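Long-range contact in amorpha-4,11-diene synthase (Artemisia annua, PDB 4GAX), which probably cyclises farnesyl diphosphate to a sesquiterpene, with loss of diphosphate: residues Phe304-Ile318 with Tyr349-Tyr361. Numbering follows the deposited sequence.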
loop_
_atom_site.group_PDB
_atom_site.type_symbol
_atom_site.label_atom_id
_atom_site.label_comp_id
_atom_site.label_asym_id
_atom_site.label_seq_id
_atom_site.Cartn_x
_atom_site.Cartn_y
_atom_site.Cartn_z
ATOM N N PHE A 304 -8.407 -13.428 -2.448
ATOM C CA PHE A 304 -9.513 -13.296 -1.496
ATOM C C PHE A 304 -9.791 -11.815 -1.200
ATOM O O PHE A 304 -10.943 -11.392 -1.130
ATOM C CB PHE A 304 -9.201 -14.032 -0.186
ATOM C CG PHE A 304 -10.329 -13.988 0.791
ATOM C CD1 PHE A 304 -11.557 -14.545 0.462
ATOM C CD2 PHE A 304 -10.191 -13.336 2.010
ATOM C CE1 PHE A 304 -12.641 -14.486 1.352
ATOM C CE2 PHE A 304 -11.266 -13.268 2.909
ATOM C CZ PHE A 304 -12.494 -13.856 2.579
ATOM N N LEU A 305 -8.729 -11.040 -1.014
ATOM C CA LEU A 305 -8.864 -9.630 -0.689
ATOM C C LEU A 305 -9.545 -8.900 -1.833
ATOM O O LEU A 305 -10.419 -8.057 -1.614
ATOM C CB LEU A 305 -7.495 -9.020 -0.379
ATOM C CG LEU A 305 -7.408 -7.502 -0.128
ATOM C CD1 LEU A 305 -8.255 -7.073 1.062
ATOM C CD2 LEU A 305 -5.918 -7.109 0.119
ATOM N N ALA A 306 -9.178 -9.249 -3.059
ATOM C CA ALA A 306 -9.807 -8.634 -4.218
ATOM C C ALA A 306 -11.311 -8.917 -4.223
ATOM O O ALA A 306 -12.111 -8.019 -4.498
ATOM C CB ALA A 306 -9.159 -9.150 -5.509
ATOM N N LYS A 307 -11.696 -10.159 -3.926
ATOM C CA LYS A 307 -13.120 -10.502 -3.843
ATOM C C LYS A 307 -13.835 -9.693 -2.771
ATOM O O LYS A 307 -14.936 -9.192 -2.996
ATOM C CB LYS A 307 -13.296 -11.995 -3.576
ATOM C CG LYS A 307 -12.777 -12.863 -4.731
ATOM C CD LYS A 307 -12.858 -14.357 -4.380
ATOM C CE LYS A 307 -12.439 -15.233 -5.575
ATOM N NZ LYS A 307 -12.542 -16.697 -5.234
ATOM N N VAL A 308 -13.215 -9.566 -1.602
ATOM C CA VAL A 308 -13.825 -8.810 -0.518
ATOM C C VAL A 308 -13.967 -7.340 -0.906
ATOM O O VAL A 308 -14.996 -6.717 -0.633
ATOM C CB VAL A 308 -13.031 -8.962 0.804
ATOM C CG1 VAL A 308 -13.561 -8.029 1.864
ATOM C CG2 VAL A 308 -13.114 -10.410 1.298
ATOM N N ILE A 309 -12.953 -6.788 -1.568
ATOM C CA ILE A 309 -13.059 -5.405 -2.053
ATOM C C ILE A 309 -14.191 -5.246 -3.085
ATOM O O ILE A 309 -14.928 -4.241 -3.079
ATOM C CB ILE A 309 -11.698 -4.887 -2.590
ATOM C CG1 ILE A 309 -10.699 -4.821 -1.438
ATOM C CG2 ILE A 309 -11.851 -3.512 -3.249
ATOM C CD1 ILE A 309 -9.236 -4.602 -1.865
ATOM N N ALA A 310 -14.363 -6.245 -3.952
ATOM C CA ALA A 310 -15.484 -6.215 -4.890
ATOM C C ALA A 310 -16.808 -6.256 -4.133
ATOM O O ALA A 310 -17.770 -5.594 -4.521
ATOM C CB ALA A 310 -15.397 -7.372 -5.876
ATOM N N LEU A 311 -16.854 -7.013 -3.035
ATOM C CA LEU A 311 -18.094 -7.119 -2.241
ATOM C C LEU A 311 -18.413 -5.829 -1.486
ATOM O O LEU A 311 -19.580 -5.435 -1.364
ATOM C CB LEU A 311 -17.994 -8.275 -1.252
ATOM C CG LEU A 311 -18.140 -9.685 -1.820
ATOM C CD1 LEU A 311 -17.813 -10.671 -0.692
ATOM C CD2 LEU A 311 -19.577 -9.886 -2.323
ATOM N N VAL A 312 -17.362 -5.186 -0.982
ATOM C CA VAL A 312 -17.463 -3.901 -0.302
ATOM C C VAL A 312 -17.986 -2.836 -1.257
ATOM O O VAL A 312 -18.853 -2.034 -0.913
ATOM C CB VAL A 312 -16.071 -3.463 0.220
ATOM C CG1 VAL A 312 -16.075 -1.992 0.598
ATOM C CG2 VAL A 312 -15.660 -4.328 1.386
ATOM N N THR A 313 -17.435 -2.833 -2.462
ATOM C CA THR A 313 -17.854 -1.907 -3.497
ATOM C C THR A 313 -19.350 -2.063 -3.778
ATOM O O THR A 313 -20.077 -1.066 -3.851
ATOM C CB THR A 313 -17.028 -2.126 -4.783
ATOM O OG1 THR A 313 -15.632 -1.952 -4.489
ATOM C CG2 THR A 313 -17.440 -1.150 -5.863
ATOM N N LEU A 314 -19.813 -3.307 -3.912
ATOM C CA LEU A 314 -21.233 -3.568 -4.146
ATOM C C LEU A 314 -22.062 -3.066 -2.990
ATOM O O LEU A 314 -23.031 -2.318 -3.189
ATOM C CB LEU A 314 -21.496 -5.067 -4.313
ATOM C CG LEU A 314 -21.084 -5.674 -5.650
ATOM C CD1 LEU A 314 -20.829 -7.169 -5.511
ATOM C CD2 LEU A 314 -22.175 -5.427 -6.652
ATOM N N ILE A 315 -21.683 -3.484 -1.779
ATOM C CA ILE A 315 -22.458 -3.163 -0.580
ATOM C C ILE A 315 -22.513 -1.649 -0.341
ATOM O O ILE A 315 -23.572 -1.113 0.001
ATOM C CB ILE A 315 -21.926 -3.904 0.670
ATOM C CG1 ILE A 315 -22.151 -5.410 0.526
ATOM C CG2 ILE A 315 -22.645 -3.439 1.918
ATOM C CD1 ILE A 315 -21.509 -6.220 1.641
ATOM N N ASP A 316 -21.386 -0.965 -0.540
ATOM C CA ASP A 316 -21.361 0.496 -0.430
ATOM C C ASP A 316 -22.321 1.148 -1.418
ATOM O O ASP A 316 -22.991 2.127 -1.096
ATOM C CB ASP A 316 -19.953 1.042 -0.657
ATOM C CG ASP A 316 -19.232 1.344 0.638
ATOM O OD1 ASP A 316 -19.909 1.672 1.637
ATOM O OD2 ASP A 316 -17.987 1.254 0.658
ATOM N N ASP A 317 -22.386 0.592 -2.621
ATOM C CA ASP A 317 -23.245 1.133 -3.664
ATOM C C ASP A 317 -24.730 0.890 -3.393
ATOM O O ASP A 317 -25.584 1.505 -4.031
ATOM C CB ASP A 317 -22.839 0.594 -5.039
ATOM C CG ASP A 317 -21.520 1.178 -5.531
ATOM O OD1 ASP A 317 -21.006 2.124 -4.888
ATOM O OD2 ASP A 317 -21.007 0.701 -6.571
ATOM N N ILE A 318 -25.037 -0.010 -2.459
ATOM C CA ILE A 318 -26.419 -0.208 -2.020
ATOM C C ILE A 318 -26.742 0.765 -0.889
ATOM O O ILE A 318 -27.831 1.328 -0.820
ATOM C CB ILE A 318 -26.675 -1.637 -1.495
ATOM C CG1 ILE A 318 -26.455 -2.677 -2.592
ATOM C CG2 ILE A 318 -28.093 -1.764 -0.976
ATOM C CD1 ILE A 318 -26.574 -4.116 -2.101
ATOM N N TYR A 349 -33.932 -7.439 -5.061
ATOM C CA TYR A 349 -32.698 -6.987 -5.705
ATOM C C TYR A 349 -31.432 -7.244 -4.883
ATOM O O TYR A 349 -30.321 -7.195 -5.422
ATOM C CB TYR A 349 -32.791 -5.507 -6.098
ATOM C CG TYR A 349 -32.588 -4.531 -4.960
ATOM C CD1 TYR A 349 -31.343 -3.974 -4.715
ATOM C CD2 TYR A 349 -33.648 -4.148 -4.148
ATOM C CE1 TYR A 349 -31.152 -3.077 -3.683
ATOM C CE2 TYR A 349 -33.466 -3.251 -3.113
ATOM C CZ TYR A 349 -32.216 -2.714 -2.888
ATOM O OH TYR A 349 -32.024 -1.810 -1.861
ATOM N N MET A 350 -31.585 -7.521 -3.590
ATOM C CA MET A 350 -30.420 -7.743 -2.731
ATOM C C MET A 350 -30.029 -9.218 -2.670
ATOM O O MET A 350 -28.984 -9.567 -2.114
ATOM C CB MET A 350 -30.686 -7.226 -1.318
ATOM C CG MET A 350 -30.790 -5.713 -1.203
ATOM S SD MET A 350 -31.571 -5.250 0.357
ATOM C CE MET A 350 -30.883 -3.595 0.591
ATOM N N LYS A 351 -30.867 -10.080 -3.238
ATOM C CA LYS A 351 -30.596 -11.517 -3.203
ATOM C C LYS A 351 -29.278 -11.938 -3.877
ATOM O O LYS A 351 -28.491 -12.677 -3.269
ATOM C CB LYS A 351 -31.786 -12.321 -3.732
ATOM C CG LYS A 351 -33.049 -12.204 -2.865
ATOM C CD LYS A 351 -34.143 -13.181 -3.311
ATOM C CE LYS A 351 -35.275 -13.234 -2.285
ATOM N NZ LYS A 351 -36.210 -14.376 -2.528
ATOM N N PRO A 352 -29.012 -11.461 -5.115
ATOM C CA PRO A 352 -27.767 -11.938 -5.748
ATOM C C PRO A 352 -26.515 -11.562 -4.968
ATOM O O PRO A 352 -25.542 -12.312 -4.937
ATOM C CB PRO A 352 -27.753 -11.217 -7.107
ATOM C CG PRO A 352 -29.218 -10.903 -7.380
ATOM C CD PRO A 352 -29.805 -10.604 -6.022
ATOM N N ILE A 353 -26.538 -10.399 -4.332
ATOM C CA ILE A 353 -25.351 -9.902 -3.650
ATOM C C ILE A 353 -25.184 -10.658 -2.335
ATOM O O ILE A 353 -24.071 -10.947 -1.911
ATOM C CB ILE A 353 -25.437 -8.373 -3.397
ATOM C CG1 ILE A 353 -25.631 -7.617 -4.722
ATOM C CG2 ILE A 353 -24.176 -7.873 -2.680
ATOM C CD1 ILE A 353 -27.061 -7.658 -5.328
ATOM N N TYR A 354 -26.302 -10.987 -1.693
ATOM C CA TYR A 354 -26.231 -11.750 -0.458
ATOM C C TYR A 354 -25.662 -13.125 -0.760
ATOM O O TYR A 354 -24.832 -13.636 -0.011
ATOM C CB TYR A 354 -27.601 -11.873 0.219
ATOM C CG TYR A 354 -27.508 -12.357 1.654
ATOM C CD1 TYR A 354 -27.104 -11.498 2.674
ATOM C CD2 TYR A 354 -27.811 -13.674 1.991
ATOM C CE1 TYR A 354 -27.014 -11.933 3.987
ATOM C CE2 TYR A 354 -27.726 -14.120 3.304
ATOM C CZ TYR A 354 -27.328 -13.247 4.297
ATOM O OH TYR A 354 -27.233 -13.690 5.597
ATOM N N LYS A 355 -26.108 -13.706 -1.869
ATOM C CA LYS A 355 -25.612 -15.007 -2.332
ATOM C C LYS A 355 -24.121 -14.998 -2.661
ATOM O O LYS A 355 -23.376 -15.896 -2.240
ATOM C CB LYS A 355 -26.404 -15.445 -3.567
ATOM C CG LYS A 355 -25.936 -16.758 -4.192
ATOM C CD LYS A 355 -26.132 -17.947 -3.252
ATOM C CE LYS A 355 -25.789 -19.270 -3.960
ATOM N NZ LYS A 355 -25.287 -20.300 -3.005
ATOM N N LEU A 356 -23.678 -14.003 -3.427
ATOM C CA LEU A 356 -22.251 -13.887 -3.750
ATOM C C LEU A 356 -21.434 -13.730 -2.482
ATOM O O LEU A 356 -20.378 -14.356 -2.325
ATOM C CB LEU A 356 -21.990 -12.688 -4.671
ATOM C CG LEU A 356 -20.556 -12.574 -5.209
ATOM C CD1 LEU A 356 -20.311 -13.627 -6.287
ATOM C CD2 LEU A 356 -20.295 -11.170 -5.759
ATOM N N PHE A 357 -21.922 -12.877 -1.586
ATOM C CA PHE A 357 -21.264 -12.625 -0.301
ATOM C C PHE A 357 -21.171 -13.913 0.532
ATOM O O PHE A 357 -20.101 -14.267 1.016
ATOM C CB PHE A 357 -22.066 -11.555 0.446
ATOM C CG PHE A 357 -21.558 -11.237 1.825
ATOM C CD1 PHE A 357 -20.720 -10.157 2.039
ATOM C CD2 PHE A 357 -21.971 -11.980 2.922
ATOM C CE1 PHE A 357 -20.282 -9.844 3.318
ATOM C CE2 PHE A 357 -21.520 -11.668 4.197
ATOM C CZ PHE A 357 -20.676 -10.607 4.392
ATOM N N MET A 358 -22.294 -14.608 0.701
ATOM C CA MET A 358 -22.316 -15.796 1.540
ATOM C C MET A 358 -21.443 -16.908 0.958
ATOM O O MET A 358 -20.723 -17.569 1.702
ATOM C CB MET A 358 -23.755 -16.289 1.768
ATOM C CG MET A 358 -24.508 -15.491 2.828
ATOM S SD MET A 358 -23.789 -15.686 4.473
ATOM C CE MET A 358 -23.649 -14.006 4.999
ATOM N N ASP A 359 -21.504 -17.095 -0.362
ATOM C CA ASP A 359 -20.680 -18.097 -1.054
ATOM C C ASP A 359 -19.204 -17.782 -0.898
ATOM O O ASP A 359 -18.367 -18.680 -0.771
ATOM C CB ASP A 359 -20.989 -18.129 -2.557
ATOM C CG ASP A 359 -22.275 -18.885 -2.888
ATOM O OD1 ASP A 359 -22.910 -19.460 -1.975
ATOM O OD2 ASP A 359 -22.645 -18.911 -4.082
ATOM N N THR A 360 -18.869 -16.499 -0.956
ATOM C CA THR A 360 -17.471 -16.100 -0.888
ATOM C C THR A 360 -16.909 -16.336 0.514
ATOM O O THR A 360 -15.828 -16.929 0.688
ATOM C CB THR A 360 -17.310 -14.613 -1.292
ATOM O OG1 THR A 360 -17.770 -14.422 -2.643
ATOM C CG2 THR A 360 -15.869 -14.188 -1.190
ATOM N N TYR A 361 -17.638 -15.890 1.533
ATOM C CA TYR A 361 -17.170 -16.106 2.900
ATOM C C TYR A 361 -17.255 -17.561 3.340
ATOM O O TYR A 361 -16.398 -18.028 4.088
ATOM C CB TYR A 361 -17.897 -15.184 3.891
ATOM C CG TYR A 361 -17.242 -13.842 3.947
ATOM C CD1 TYR A 361 -16.087 -13.652 4.704
ATOM C CD2 TYR A 361 -17.730 -12.778 3.204
ATOM C CE1 TYR A 361 -15.456 -12.429 4.741
ATOM C CE2 TYR A 361 -17.098 -11.535 3.240
ATOM C CZ TYR A 361 -15.971 -11.369 4.004
ATOM O OH TYR A 361 -15.337 -10.140 4.047
#
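Leu356 O takes two bonds, from Thr360 N at 3.0 Å and from Thr360 OG1 at 2.6 Å, which arrive from opposite faces of its carbonyl plane. With its hydroxyl held to its own helix, Thr360 turns a carbon surface to helix 304-318. Its chi1 of -61° sets OG1 beside the backbone N for that bond and leaves CG2 facing Leu311 CD1, tip to tip, at 4.0 Å. Leu311 is a knob in a hole formed by Leu356, Phe357, Thr360 and Tyr361. Its CD2 lies 3.7 Å from Leu356 CD2. Phe304 and Tyr361 form an offset edge-to-face pair, the Phe304 edge toward the Tyr361 face, planes at 86°. Both methyls of Val308 touch Tyr361 OH. With an alanine at Tyr361, Phe304 would probably lose this partner and a gap would open beside Val308 and Leu311. Farther along, Ile315 CD1 reaches Phe357 CD1 at 4.0 Å, and Ile318 CG2 reaches Met350 CE at 3.7 Å. Trp338 makes edge-to-face contacts with Phe357 and Tyr361. The axes of helices 304-318 and 351-361 run nearly antiparallel, at 156°. This is helix packing of the alpha-helical terpene synthase fold; Asp316 and Asp317 begin its DDxxD motif, which probably binds magnesium, as in relatives.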